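Local coordinates for putative uncharacterized protein (Mycobacterium smegmatis, PDB 3UID), which is a toxin of the AHA1 family with an SRPBCC-type fold, probably linked to the hypoxic response like its type II mycobacterial homologue Rv2035, at residues A23-I28 and D84-F89; W29-D34 and N153-L158; K40-P45 and G76-T81; T104-S109 and L136-D141. All blocks are in the same frame, centred on the assembly; numbering follows the deposited sequence.

Contact 1: A23-I28 and D84-F89; sequences APVTRI and DEPHSF
Val-25, in the first turn of helix 25-33, lays one methyl against Pro-86, and that methyl makes the closest approach. CB heads toward the 84-89 segment and splits into two branches. CG1 lies anti to the backbone N (chi1 164°) and does all the reaching: it stands 3.2 Å from Pro-86 O and 3.8 Å from Pro-86 CB, with Pro-86 CG at about the same range. It thus meets ring carbons and carbonyl oxygen alike. The imidazole of His-87 is met more loosely and obliquely, CD2 lying 4.4 Å from Val-25 CG1. The valine and proline side chains cross at roughly a right angle.

The Pro-86 carbonyl belongs to a hairpin joining strands 73-84 and 88-96. The peptide before Pro-86 is cis and His-87 N bonds to Asp-84 O at 2.8 Å, as in a type VIa turn. Asp-84 O also takes the N-H of Ser-88, at 3.0 Å, and His-87 and Ser-88 together facing Asp-84 make a classic beta bulge. Pro-86 O is buried without a hydrogen-bonding partner, its surroundings here being hydrocarbon. In the conformer described, His-87 NE2 is hydrogen-bonded to Glu-117 OE2. At the solvent-facing margin Thr-26 adds a looser touch, its CG2 lying 4.4 Å from Pro-86 CG.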
loop_
_atom_site.group_PDB
_atom_site.type_symbol
_atom_site.label_atom_id
_atom_site.label_comp_id
_atom_site.label_asym_id
_atom_site.label_seq_id
_atom_site.Cartn_x
_atom_site.Cartn_y
_atom_site.Cartn_z
ATOM N N ALA A 23 -16.961 -4.301 3.232
ATOM C CA ALA A 23 -16.939 -5.489 2.401
ATOM C C ALA A 23 -16.183 -6.565 3.161
ATOM O O ALA A 23 -15.411 -6.264 4.081
ATOM C CB ALA A 23 -16.258 -5.188 1.050
ATOM N N PRO A 24 -16.396 -7.829 2.791
ATOM C CA PRO A 24 -15.765 -8.946 3.500
ATOM C C PRO A 24 -14.257 -9.003 3.293
ATOM O O PRO A 24 -13.746 -8.470 2.303
ATOM C CB PRO A 24 -16.434 -10.181 2.877
ATOM C CG PRO A 24 -17.732 -9.684 2.335
ATOM C CD PRO A 24 -17.469 -8.276 1.886
ATOM N N VAL A 25 -13.564 -9.652 4.222
ATOM C CA VAL A 25 -12.122 -9.816 4.120
ATOM C C VAL A 25 -11.728 -10.447 2.786
ATOM O O VAL A 25 -10.738 -10.035 2.179
ATOM C CB VAL A 25 -11.579 -10.664 5.265
ATOM C CG1 VAL A 25 -10.191 -11.144 4.933
ATOM C CG2 VAL A 25 -11.576 -9.846 6.563
ATOM N N THR A 26 -12.494 -11.440 2.340
ATOM C CA THR A 26 -12.189 -12.108 1.071
ATOM C C THR A 26 -12.206 -11.133 -0.097
ATOM O O THR A 26 -11.383 -11.239 -1.011
ATOM C CB THR A 26 -13.132 -13.285 0.785
ATOM O OG1 THR A 26 -14.497 -12.860 0.891
ATOM C CG2 THR A 26 -12.882 -14.393 1.790
ATOM N N ARG A 27 -13.129 -10.177 -0.065
ATOM C CA ARG A 27 -13.188 -9.140 -1.109
ATOM C C ARG A 27 -11.971 -8.202 -1.098
ATOM O O ARG A 27 -11.386 -7.920 -2.144
ATOM C CB ARG A 27 -14.462 -8.298 -0.985
ATOM C CG ARG A 27 -14.437 -7.065 -1.925
ATOM C CD ARG A 27 -14.570 -7.533 -3.354
ATOM N NE ARG A 27 -14.426 -6.454 -4.342
ATOM C CZ ARG A 27 -13.291 -6.170 -4.980
ATOM N NH1 ARG A 27 -12.189 -6.863 -4.728
ATOM N NH2 ARG A 27 -13.253 -5.191 -5.871
ATOM N N ILE A 28 -11.602 -7.700 0.080
ATOM C CA ILE A 28 -10.461 -6.812 0.205
ATOM C C ILE A 28 -9.171 -7.508 -0.224
ATOM O O ILE A 28 -8.314 -6.905 -0.858
ATOM C CB ILE A 28 -10.352 -6.242 1.632
ATOM C CG1 ILE A 28 -11.666 -5.559 2.025
ATOM C CG2 ILE A 28 -9.207 -5.250 1.721
ATOM C CD1 ILE A 28 -12.042 -4.368 1.142
ATOM N N ASP A 84 -0.582 -15.109 3.506
ATOM C CA ASP A 84 -1.507 -15.886 4.316
ATOM C C ASP A 84 -2.929 -15.460 3.944
ATOM O O ASP A 84 -3.581 -14.701 4.651
ATOM C CB ASP A 84 -1.202 -15.653 5.803
ATOM C CG ASP A 84 -2.239 -16.267 6.728
ATOM O OD1 ASP A 84 -2.883 -17.266 6.351
ATOM O OD2 ASP A 84 -2.399 -15.736 7.847
ATOM N N GLU A 85 -3.397 -15.939 2.796
ATOM C CA GLU A 85 -4.712 -15.556 2.289
ATOM C C GLU A 85 -5.831 -16.070 3.205
ATOM O O GLU A 85 -5.795 -17.216 3.655
ATOM C CB GLU A 85 -4.912 -16.118 0.872
ATOM C CG GLU A 85 -6.278 -15.798 0.286
ATOM C CD GLU A 85 -6.486 -16.416 -1.091
ATOM O OE1 GLU A 85 -5.495 -16.881 -1.691
ATOM O OE2 GLU A 85 -7.637 -16.426 -1.576
ATOM N N PRO A 86 -6.842 -15.227 3.481
ATOM C CA PRO A 86 -7.007 -13.837 3.048
ATOM C C PRO A 86 -6.678 -12.854 4.165
ATOM O O PRO A 86 -7.122 -11.707 4.095
ATOM C CB PRO A 86 -8.508 -13.764 2.798
ATOM C CG PRO A 86 -9.071 -14.606 3.907
ATOM C CD PRO A 86 -8.092 -15.761 4.058
ATOM N N HIS A 87 -5.922 -13.267 5.176
ATOM C CA HIS A 87 -5.745 -12.403 6.342
ATOM C C HIS A 87 -4.517 -11.506 6.326
ATOM O O HIS A 87 -4.529 -10.456 6.950
ATOM C CB HIS A 87 -5.790 -13.202 7.640
ATOM C CG HIS A 87 -7.167 -13.650 8.012
ATOM N ND1 HIS A 87 -7.545 -14.975 7.995
ATOM C CD2 HIS A 87 -8.262 -12.949 8.395
ATOM C CE1 HIS A 87 -8.812 -15.073 8.357
ATOM N NE2 HIS A 87 -9.269 -13.860 8.607
ATOM N N SER A 88 -3.462 -11.890 5.619
ATOM C CA SER A 88 -2.252 -11.069 5.703
ATOM C C SER A 88 -1.243 -11.364 4.609
ATOM O O SER A 88 -1.210 -12.476 4.081
ATOM C CB SER A 88 -1.582 -11.306 7.066
ATOM O OG SER A 88 -0.553 -10.364 7.322
ATOM N N PHE A 89 -0.453 -10.351 4.246
ATOM C CA PHE A 89 0.776 -10.568 3.489
ATOM C C PHE A 89 1.853 -9.604 3.960
ATOM O O PHE A 89 1.551 -8.578 4.575
ATOM C CB PHE A 89 0.572 -10.589 1.953
ATOM C CG PHE A 89 0.170 -9.266 1.339
ATOM C CD1 PHE A 89 1.131 -8.413 0.812
ATOM C CD2 PHE A 89 -1.165 -8.896 1.261
ATOM C CE1 PHE A 89 0.771 -7.197 0.217
ATOM C CE2 PHE A 89 -1.534 -7.681 0.664
ATOM C CZ PHE A 89 -0.557 -6.832 0.143
#

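Contact 2: W29-D34 and N153-L158; sequences WQIYAD and NQIDAL
The Tyr-32 ring meets Ile-155 at its phenol end: CD1 of Ile-155 lies 3.5 Å from Tyr-32 OH and approaches the ring obliquely. One face of that ring carries CG2 of its own neighbour, Ile-31, 4.0 Å above the plane and displaced toward the rim. The ring of Phe-115, from the sheet, also packs against Tyr-32, the two planes about 25° apart.

Ile-31 is the other half of the contact, and its two branches serve different partners. With chi1 at -64° CG1 lies beside the backbone N, which leaves CG2 anti to that N, 4.0 Å from both CG1 and CD1 of Ile-155. The longer branch ends in CD1, which sits 3.7 Å from Leu-158 CD1. Ile-155 and Leu-158, three residues apart, thus present one side of helix 144-158 to a single isoleucine. The short helical segments run at 115° to each other and their axes come no nearer than 11.9 Å, a wide separation bridged by side-chain ends. Val-41 of helix 35-42 packs on both Ile-155 and Leu-158, so the long C-terminal helix rests on two short ones, as in the helix-grip fold of Bet v 1-like proteins.

Apart from the tyrosine hydroxyl, everything that touches is hydrocarbon. With that oxygen hydrogen-bonded to Tyr-126 OH, the junction of the helices depends on dispersion and on the exclusion of water.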
loop_
_atom_site.group_PDB
_atom_site.type_symbol
_atom_site.label_atom_id
_atom_site.label_comp_id
_atom_site.label_asym_id
_atom_site.label_seq_id
_atom_site.Cartn_x
_atom_site.Cartn_y
_atom_site.Cartn_z
ATOM N N TRP A 29 -9.039 -8.791 0.102
ATOM C CA TRP A 29 -7.862 -9.538 -0.308
ATOM C C TRP A 29 -7.645 -9.427 -1.821
ATOM O O TRP A 29 -6.515 -9.279 -2.284
ATOM C CB TRP A 29 -7.981 -11.013 0.090
ATOM C CG TRP A 29 -6.782 -11.804 -0.326
ATOM C CD1 TRP A 29 -6.640 -12.555 -1.463
ATOM C CD2 TRP A 29 -5.536 -11.887 0.365
ATOM N NE1 TRP A 29 -5.392 -13.124 -1.502
ATOM C CE2 TRP A 29 -4.691 -12.724 -0.395
ATOM C CE3 TRP A 29 -5.056 -11.351 1.563
ATOM C CZ2 TRP A 29 -3.396 -13.031 0.006
ATOM C CZ3 TRP A 29 -3.762 -11.652 1.952
ATOM C CH2 TRP A 29 -2.952 -12.486 1.182
ATOM N N GLN A 30 -8.731 -9.504 -2.579
ATOM C CA GLN A 30 -8.652 -9.493 -4.038
ATOM C C GLN A 30 -8.216 -8.156 -4.633
ATOM O O GLN A 30 -7.747 -8.109 -5.784
ATOM C CB GLN A 30 -9.982 -9.947 -4.650
ATOM C CG GLN A 30 -10.318 -11.396 -4.363
ATOM C CD GLN A 30 -9.276 -12.377 -4.898
ATOM O OE1 GLN A 30 -8.619 -12.109 -5.910
ATOM N NE2 GLN A 30 -9.122 -13.500 -4.223
ATOM N N ILE A 31 -8.371 -7.077 -3.871
ATOM C CA ILE A 31 -7.821 -5.778 -4.263
ATOM C C ILE A 31 -6.306 -5.897 -4.486
ATOM O O ILE A 31 -5.755 -5.323 -5.437
ATOM C CB ILE A 31 -8.096 -4.692 -3.195
ATOM C CG1 ILE A 31 -9.605 -4.426 -3.024
ATOM C CG2 ILE A 31 -7.333 -3.395 -3.514
ATOM C CD1 ILE A 31 -10.228 -3.677 -4.171
ATOM N N TYR A 32 -5.638 -6.635 -3.597
ATOM C CA TYR A 32 -4.186 -6.796 -3.640
ATOM C C TYR A 32 -3.745 -7.987 -4.482
ATOM O O TYR A 32 -2.657 -7.973 -5.050
ATOM C CB TYR A 32 -3.633 -6.885 -2.210
ATOM C CG TYR A 32 -3.969 -5.624 -1.469
ATOM C CD1 TYR A 32 -3.177 -4.493 -1.597
ATOM C CD2 TYR A 32 -5.128 -5.534 -0.703
ATOM C CE1 TYR A 32 -3.516 -3.305 -0.959
ATOM C CE2 TYR A 32 -5.475 -4.353 -0.055
ATOM C CZ TYR A 32 -4.659 -3.248 -0.184
ATOM O OH TYR A 32 -5.002 -2.077 0.443
ATOM N N ALA A 33 -4.603 -8.999 -4.571
ATOM C CA ALA A 33 -4.273 -10.221 -5.292
ATOM C C ALA A 33 -4.443 -10.081 -6.797
ATOM O O ALA A 33 -3.804 -10.797 -7.567
ATOM C CB ALA A 33 -5.118 -11.379 -4.764
ATOM N N ASP A 34 -5.318 -9.171 -7.218
ATOM C CA ASP A 34 -5.561 -8.939 -8.647
ATOM C C ASP A 34 -4.872 -7.647 -9.053
ATOM O O ASP A 34 -5.259 -6.563 -8.589
ATOM C CB ASP A 34 -7.061 -8.822 -8.903
ATOM C CG ASP A 34 -7.398 -8.563 -10.363
ATOM O OD1 ASP A 34 -6.481 -8.309 -11.180
ATOM O OD2 ASP A 34 -8.603 -8.605 -10.683
ATOM N N ASN A 153 -9.448 5.399 0.000
ATOM C CA ASN A 153 -10.677 5.991 -0.506
ATOM C C ASN A 153 -11.099 5.395 -1.840
ATOM O O ASN A 153 -12.288 5.234 -2.086
ATOM C CB ASN A 153 -10.562 7.507 -0.598
ATOM C CG ASN A 153 -10.403 8.143 0.764
ATOM O OD1 ASN A 153 -10.883 7.607 1.772
ATOM N ND2 ASN A 153 -9.719 9.283 0.809
ATOM N N GLN A 154 -10.134 5.049 -2.688
ATOM C CA GLN A 154 -10.483 4.397 -3.954
ATOM C C GLN A 154 -11.068 3.014 -3.713
ATOM O O GLN A 154 -11.996 2.602 -4.409
ATOM C CB GLN A 154 -9.298 4.336 -4.927
ATOM C CG GLN A 154 -8.898 5.717 -5.496
ATOM C CD GLN A 154 -10.056 6.415 -6.184
ATOM O OE1 GLN A 154 -10.719 5.839 -7.044
ATOM N NE2 GLN A 154 -10.320 7.652 -5.785
ATOM N N ILE A 155 -10.528 2.293 -2.735
ATOM C CA ILE A 155 -11.100 0.999 -2.368
ATOM C C ILE A 155 -12.545 1.190 -1.921
ATOM O O ILE A 155 -13.420 0.471 -2.392
ATOM C CB ILE A 155 -10.280 0.283 -1.274
ATOM C CG1 ILE A 155 -8.931 -0.164 -1.840
ATOM C CG2 ILE A 155 -11.047 -0.930 -0.730
ATOM C CD1 ILE A 155 -7.937 -0.579 -0.751
ATOM N N ASP A 156 -12.803 2.168 -1.052
ATOM C CA ASP A 156 -14.184 2.470 -0.653
ATOM C C ASP A 156 -15.094 2.590 -1.882
ATOM O O ASP A 156 -16.194 2.030 -1.914
ATOM C CB ASP A 156 -14.288 3.787 0.136
ATOM C CG ASP A 156 -13.703 3.704 1.537
ATOM O OD1 ASP A 156 -13.275 4.763 2.044
ATOM O OD2 ASP A 156 -13.705 2.620 2.140
ATOM N N ALA A 157 -14.641 3.344 -2.882
ATOM C CA ALA A 157 -15.481 3.626 -4.046
ATOM C C ALA A 157 -15.827 2.366 -4.823
ATOM O O ALA A 157 -16.918 2.266 -5.387
ATOM C CB ALA A 157 -14.805 4.634 -4.953
ATOM N N LEU A 158 -14.904 1.406 -4.847
ATOM C CA LEU A 158 -15.113 0.162 -5.573
ATOM C C LEU A 158 -16.155 -0.731 -4.918
ATOM O O LEU A 158 -16.716 -1.604 -5.571
ATOM C CB LEU A 158 -13.822 -0.655 -5.671
ATOM C CG LEU A 158 -12.637 -0.094 -6.452
ATOM C CD1 LEU A 158 -11.597 -1.178 -6.582
ATOM C CD2 LEU A 158 -13.052 0.405 -7.827
#

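Contact 3: K40-P45 and G76-T81; sequences KVWGPP and GYWEIT
Trp-42 and Trp-78 approach from opposite directions and meet in an offset edge-to-face pair, with the planes at 80° and the six-membered ring centroids 5.3 Å apart. The pair spans the interior of the helix-grip fold: Trp-42 comes from the 40-45 segment, on the side of helix 35-42, Trp-78 from strand 73-84 of the curved antiparallel sheet. The backbones stay far apart, as the 14.4 Å between Trp-42 CA and Trp-78 CA attests, so the contact belongs wholly to the far ends of two indoles.

Roles are unequal. Trp-42 offers its edge, and CZ2 of Trp-78 lies in the plane of that indole. Trp-78 turns a face toward its partner, but the offset leaves Trp-42 CZ2 oblique to the Trp-78 ring rather than over its centre. Both side chains place CG anti to the carbonyl carbon (chi1 -80° for Trp-42 and -67° for Trp-78), and with each CB pointing toward the other segment the benzo rings meet in the gap.

Tyr-64, on the neighbouring strand, meets both tryptophans edge-to-face, while Phe-91 stacks on Trp-78 and Ala-151 of helix 144-158 touches Trp-42. The result is an aromatic cluster between helices and sheet, the region where many relatives of this superfamily hold their ligands. Packing is tightest between the two CZ2 atoms, 3.3 Å from Trp-42 to Trp-78; on the flank, Trp-42 CH2 is 4.0 Å from Trp-78 CE2.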
loop_
_atom_site.group_PDB
_atom_site.type_symbol
_atom_site.label_atom_id
_atom_site.label_comp_id
_atom_site.label_asym_id
_atom_site.label_seq_id
_atom_site.Cartn_x
_atom_site.Cartn_y
_atom_site.Cartn_z
ATOM N N LYS A 40 -6.012 -0.014 -10.080
ATOM C CA LYS A 40 -7.178 0.858 -10.054
ATOM C C LYS A 40 -7.184 1.738 -8.803
ATOM O O LYS A 40 -7.360 2.954 -8.886
ATOM C CB LYS A 40 -8.458 0.017 -10.132
ATOM C CG LYS A 40 -9.745 0.824 -9.995
ATOM C CD LYS A 40 -9.966 1.780 -11.187
ATOM C CE LYS A 40 -11.347 2.437 -11.092
ATOM N NZ LYS A 40 -11.628 3.294 -12.281
ATOM N N VAL A 41 -7.007 1.122 -7.641
ATOM C CA VAL A 41 -7.097 1.880 -6.396
ATOM C C VAL A 41 -5.885 2.794 -6.177
ATOM O O VAL A 41 -5.983 3.835 -5.514
ATOM C CB VAL A 41 -7.371 0.972 -5.175
ATOM C CG1 VAL A 41 -8.708 0.233 -5.386
ATOM C CG2 VAL A 41 -6.234 -0.018 -4.936
ATOM N N TRP A 42 -4.758 2.408 -6.758
ATOM C CA TRP A 42 -3.541 3.218 -6.698
ATOM C C TRP A 42 -3.544 4.360 -7.713
ATOM O O TRP A 42 -2.745 5.299 -7.596
ATOM C CB TRP A 42 -2.313 2.345 -6.956
ATOM C CG TRP A 42 -1.844 1.550 -5.798
ATOM C CD1 TRP A 42 -2.325 1.586 -4.519
ATOM C CD2 TRP A 42 -0.786 0.589 -5.801
ATOM N NE1 TRP A 42 -1.625 0.710 -3.726
ATOM C CE2 TRP A 42 -0.673 0.086 -4.489
ATOM C CE3 TRP A 42 0.090 0.118 -6.781
ATOM C CZ2 TRP A 42 0.274 -0.876 -4.134
ATOM C CZ3 TRP A 42 1.036 -0.848 -6.419
ATOM C CH2 TRP A 42 1.120 -1.322 -5.112
ATOM N N GLY A 43 -4.429 4.268 -8.705
ATOM C CA GLY A 43 -4.463 5.214 -9.816
ATOM C C GLY A 43 -5.826 5.819 -10.119
ATOM O O GLY A 43 -6.445 5.495 -11.142
ATOM N N PRO A 44 -6.285 6.739 -9.260
ATOM C CA PRO A 44 -7.441 7.570 -9.620
ATOM C C PRO A 44 -7.083 8.425 -10.852
ATOM O O PRO A 44 -5.906 8.506 -11.225
ATOM C CB PRO A 44 -7.643 8.437 -8.376
ATOM C CG PRO A 44 -6.300 8.514 -7.744
ATOM C CD PRO A 44 -5.577 7.248 -8.073
ATOM N N PRO A 45 -8.082 9.033 -11.505
ATOM C CA PRO A 45 -7.842 9.728 -12.778
ATOM C C PRO A 45 -6.708 10.756 -12.720
ATOM O O PRO A 45 -5.921 10.846 -13.672
ATOM C CB PRO A 45 -9.177 10.429 -13.039
ATOM C CG PRO A 45 -10.183 9.569 -12.350
ATOM C CD PRO A 45 -9.497 9.107 -11.099
ATOM N N GLY A 76 8.452 1.832 -7.708
ATOM C CA GLY A 76 8.715 1.111 -6.484
ATOM C C GLY A 76 8.555 -0.366 -6.730
ATOM O O GLY A 76 8.081 -0.791 -7.792
ATOM N N TYR A 77 8.976 -1.161 -5.758
ATOM C CA TYR A 77 8.827 -2.599 -5.872
ATOM C C TYR A 77 8.602 -3.209 -4.506
ATOM O O TYR A 77 9.066 -2.693 -3.494
ATOM C CB TYR A 77 10.063 -3.227 -6.537
ATOM C CG TYR A 77 11.341 -2.947 -5.777
ATOM C CD1 TYR A 77 11.813 -3.836 -4.825
ATOM C CD2 TYR A 77 12.050 -1.774 -5.985
ATOM C CE1 TYR A 77 12.972 -3.571 -4.108
ATOM C CE2 TYR A 77 13.203 -1.501 -5.273
ATOM C CZ TYR A 77 13.664 -2.407 -4.345
ATOM O OH TYR A 77 14.818 -2.133 -3.641
ATOM N N TRP A 78 7.870 -4.315 -4.498
ATOM C CA TRP A 78 7.676 -5.103 -3.292
ATOM C C TRP A 78 8.376 -6.446 -3.481
ATOM O O TRP A 78 8.198 -7.098 -4.515
ATOM C CB TRP A 78 6.195 -5.362 -3.067
ATOM C CG TRP A 78 5.334 -4.178 -2.740
ATOM C CD1 TRP A 78 5.721 -2.880 -2.545
ATOM C CD2 TRP A 78 3.920 -4.201 -2.572
ATOM N NE1 TRP A 78 4.631 -2.100 -2.246
ATOM C CE2 TRP A 78 3.511 -2.888 -2.262
ATOM C CE3 TRP A 78 2.957 -5.216 -2.634
ATOM C CZ2 TRP A 78 2.171 -2.556 -2.046
ATOM C CZ3 TRP A 78 1.629 -4.885 -2.406
ATOM C CH2 TRP A 78 1.253 -3.569 -2.102
ATOM N N GLU A 79 9.161 -6.865 -2.487
ATOM C CA GLU A 79 9.634 -8.248 -2.422
ATOM C C GLU A 79 8.763 -8.957 -1.402
ATOM O O GLU A 79 8.838 -8.669 -0.205
ATOM C CB GLU A 79 11.112 -8.322 -2.018
ATOM C CG GLU A 79 12.053 -7.581 -2.965
ATOM C CD GLU A 79 13.517 -7.691 -2.565
ATOM O OE1 GLU A 79 13.845 -8.418 -1.601
ATOM O OE2 GLU A 79 14.350 -7.043 -3.233
ATOM N N ILE A 80 7.917 -9.869 -1.877
ATOM C CA ILE A 80 6.968 -10.555 -1.007
ATOM C C ILE A 80 7.671 -11.590 -0.134
ATOM O O ILE A 80 8.393 -12.454 -0.638
ATOM C CB ILE A 80 5.841 -11.233 -1.817
ATOM C CG1 ILE A 80 5.227 -10.248 -2.814
ATOM C CG2 ILE A 80 4.779 -11.800 -0.891
ATOM C CD1 ILE A 80 4.589 -9.028 -2.202
ATOM N N THR A 81 7.464 -11.493 1.180
ATOM C CA THR A 81 8.099 -12.432 2.098
ATOM C C THR A 81 7.147 -13.464 2.722
ATOM O O THR A 81 7.577 -14.563 3.082
ATOM C CB THR A 81 8.855 -11.699 3.215
ATOM O OG1 THR A 81 7.936 -10.886 3.948
ATOM C CG2 THR A 81 9.969 -10.828 2.630
#

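Contact 4: T104-S109 and L136-D141; sequences TDLPVS and LQQVLD
Leu-106 sets both methyls against one face of the Gln-138 side-chain amide. CD2 is 3.5 Å from Gln-138 OE1 and 3.8 Å from Gln-138 CD, while CD1 lies 3.9 Å from Gln-138 NE2; both lie over the same face of the amide and, being methyls, make van der Waals contact only. CD1 has a second neighbour in the helix, Val-139 CG2 at 4.1 Å. The glutamine reaches this far because its chain is fully extended, with CG anti to the backbone N (chi1 -172°). Asp-105 only grazes the rim, its OD1 standing 4.3 Å from Gln-138 OE1, two oxygens without a bond between them.

Behind Leu-106 the loop is shaped by an ST turn: Leu-106 N donates to Thr-104 OG1 over 3.1 Å, nearly straight at 161°. On the helix, one position before Gln-138, the amide of Gln-137 reaches a full turn ahead, NE2 bonding to Asp-141 OD1 at 3.0 Å. That bond is bent (131°) and strikes the carboxylate oxygen from above its plane.

Farther out, Phe-95 of strand 88-96 touches Thr-104, Leu-106 and Val-139, tying loop and helix to the sheet. Val-139 also packs on Tyr-130 and on Val-144 of the following helix. The contact thereby seats helix 133-141 beside the loop that connects strands 88-96 and 109-118.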
loop_
_atom_site.group_PDB
_atom_site.type_symbol
_atom_site.label_atom_id
_atom_site.label_comp_id
_atom_site.label_asym_id
_atom_site.label_seq_id
_atom_site.Cartn_x
_atom_site.Cartn_y
_atom_site.Cartn_z
ATOM N N THR A 104 17.516 5.742 -4.861
ATOM C CA THR A 104 17.643 6.634 -3.705
ATOM C C THR A 104 18.660 6.068 -2.718
ATOM O O THR A 104 19.160 4.953 -2.895
ATOM C CB THR A 104 16.300 6.821 -2.966
ATOM O OG1 THR A 104 16.037 5.684 -2.136
ATOM C CG2 THR A 104 15.142 7.008 -3.955
ATOM N N ASP A 105 18.962 6.827 -1.670
ATOM C CA ASP A 105 19.876 6.334 -0.649
ATOM C C ASP A 105 19.121 5.720 0.529
ATOM O O ASP A 105 19.697 5.480 1.591
ATOM C CB ASP A 105 20.827 7.446 -0.181
ATOM C CG ASP A 105 20.104 8.608 0.474
ATOM O OD1 ASP A 105 18.854 8.623 0.488
ATOM O OD2 ASP A 105 20.801 9.521 0.970
ATOM N N LEU A 106 17.838 5.448 0.330
ATOM C CA LEU A 106 16.999 4.907 1.392
ATOM C C LEU A 106 17.015 3.386 1.399
ATOM O O LEU A 106 16.941 2.762 0.343
ATOM C CB LEU A 106 15.559 5.386 1.221
ATOM C CG LEU A 106 15.307 6.890 1.346
ATOM C CD1 LEU A 106 13.875 7.215 0.925
ATOM C CD2 LEU A 106 15.581 7.380 2.768
ATOM N N PRO A 107 17.082 2.785 2.595
ATOM C CA PRO A 107 16.910 1.329 2.691
ATOM C C PRO A 107 15.446 0.961 2.501
ATOM O O PRO A 107 14.579 1.842 2.555
ATOM C CB PRO A 107 17.329 1.022 4.126
ATOM C CG PRO A 107 17.034 2.297 4.885
ATOM C CD PRO A 107 17.280 3.421 3.908
ATOM N N VAL A 108 15.160 -0.322 2.291
ATOM C CA VAL A 108 13.771 -0.749 2.187
ATOM C C VAL A 108 13.058 -0.598 3.533
ATOM O O VAL A 108 13.691 -0.537 4.586
ATOM C CB VAL A 108 13.645 -2.231 1.716
ATOM C CG1 VAL A 108 14.281 -2.418 0.340
ATOM C CG2 VAL A 108 14.255 -3.201 2.745
ATOM N N SER A 109 11.731 -0.534 3.481
ATOM C CA SER A 109 10.902 -0.652 4.667
ATOM C C SER A 109 10.355 -2.073 4.685
ATOM O O SER A 109 10.325 -2.742 3.644
ATOM C CB SER A 109 9.758 0.371 4.616
ATOM O OG SER A 109 8.938 0.172 3.468
ATOM N N LEU A 136 12.347 7.302 7.903
ATOM C CA LEU A 136 10.906 7.447 8.041
ATOM C C LEU A 136 10.491 8.896 7.782
ATOM O O LEU A 136 9.511 9.155 7.087
ATOM C CB LEU A 136 10.462 6.994 9.435
ATOM C CG LEU A 136 8.959 7.046 9.735
ATOM C CD1 LEU A 136 8.160 6.615 8.513
ATOM C CD2 LEU A 136 8.641 6.150 10.923
ATOM N N GLN A 137 11.239 9.844 8.335
ATOM C CA GLN A 137 10.903 11.248 8.157
ATOM C C GLN A 137 10.933 11.620 6.680
ATOM O O GLN A 137 10.071 12.351 6.204
ATOM C CB GLN A 137 11.861 12.144 8.946
ATOM C CG GLN A 137 11.449 13.605 8.947
ATOM C CD GLN A 137 10.021 13.790 9.412
ATOM O OE1 GLN A 137 9.658 13.391 10.519
ATOM N NE2 GLN A 137 9.194 14.381 8.559
ATOM N N GLN A 138 11.919 11.107 5.953
ATOM C CA GLN A 138 12.053 11.455 4.544
ATOM C C GLN A 138 10.882 10.904 3.728
ATOM O O GLN A 138 10.396 11.560 2.807
ATOM C CB GLN A 138 13.386 10.969 3.977
ATOM C CG GLN A 138 13.651 11.486 2.567
ATOM C CD GLN A 138 14.999 11.059 2.024
ATOM O OE1 GLN A 138 15.939 10.818 2.779
ATOM N NE2 GLN A 138 15.099 10.958 0.702
ATOM N N VAL A 139 10.428 9.704 4.076
ATOM C CA VAL A 139 9.296 9.102 3.395
ATOM C C VAL A 139 7.994 9.831 3.751
ATOM O O VAL A 139 7.131 10.025 2.890
ATOM C CB VAL A 139 9.205 7.592 3.704
ATOM C CG1 VAL A 139 7.927 7.004 3.153
ATOM C CG2 VAL A 139 10.426 6.881 3.131
ATOM N N LEU A 140 7.859 10.260 5.007
ATOM C CA LEU A 140 6.702 11.074 5.391
ATOM C C LEU A 140 6.669 12.364 4.573
ATOM O O LEU A 140 5.609 12.824 4.153
ATOM C CB LEU A 140 6.706 11.389 6.893
ATOM C CG LEU A 140 6.333 10.258 7.854
ATOM C CD1 LEU A 140 6.764 10.601 9.281
ATOM C CD2 LEU A 140 4.846 9.928 7.808
ATOM N N ASP A 141 7.839 12.937 4.326
ATOM C CA ASP A 141 7.906 14.202 3.613
ATOM C C ASP A 141 7.568 14.059 2.130
ATOM O O ASP A 141 7.181 15.034 1.478
ATOM C CB ASP A 141 9.281 14.841 3.800
ATOM C CG ASP A 141 9.465 15.437 5.188
ATOM O OD1 ASP A 141 8.467 15.545 5.933
ATOM O OD2 ASP A 141 10.608 15.812 5.528
#

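In the fold
Contacts 1, 2 and 3 touch one another around the two short helices. Contacts 1 and 2 share helix 25-33, with centres 11 Å apart, and Trp-29 joins them: its CE3 lies 3.3 Å from Pro-86 O. Contact 3 is also about 11 Å from contact 2 between centres, where Leu-158 CD1 meets Val-41 CG1 at 3.4 Å. Phe-89 CE1 and Trp-78 CZ3, 3.6 Å apart on neighbouring strands, link contacts 1 and 3. Contact 4 stands at the opposite side of the chain's centre from contacts 1 and 2, about 28 and 25 Å away between centres, and touches contact 3 through Tyr-77 and Val-108.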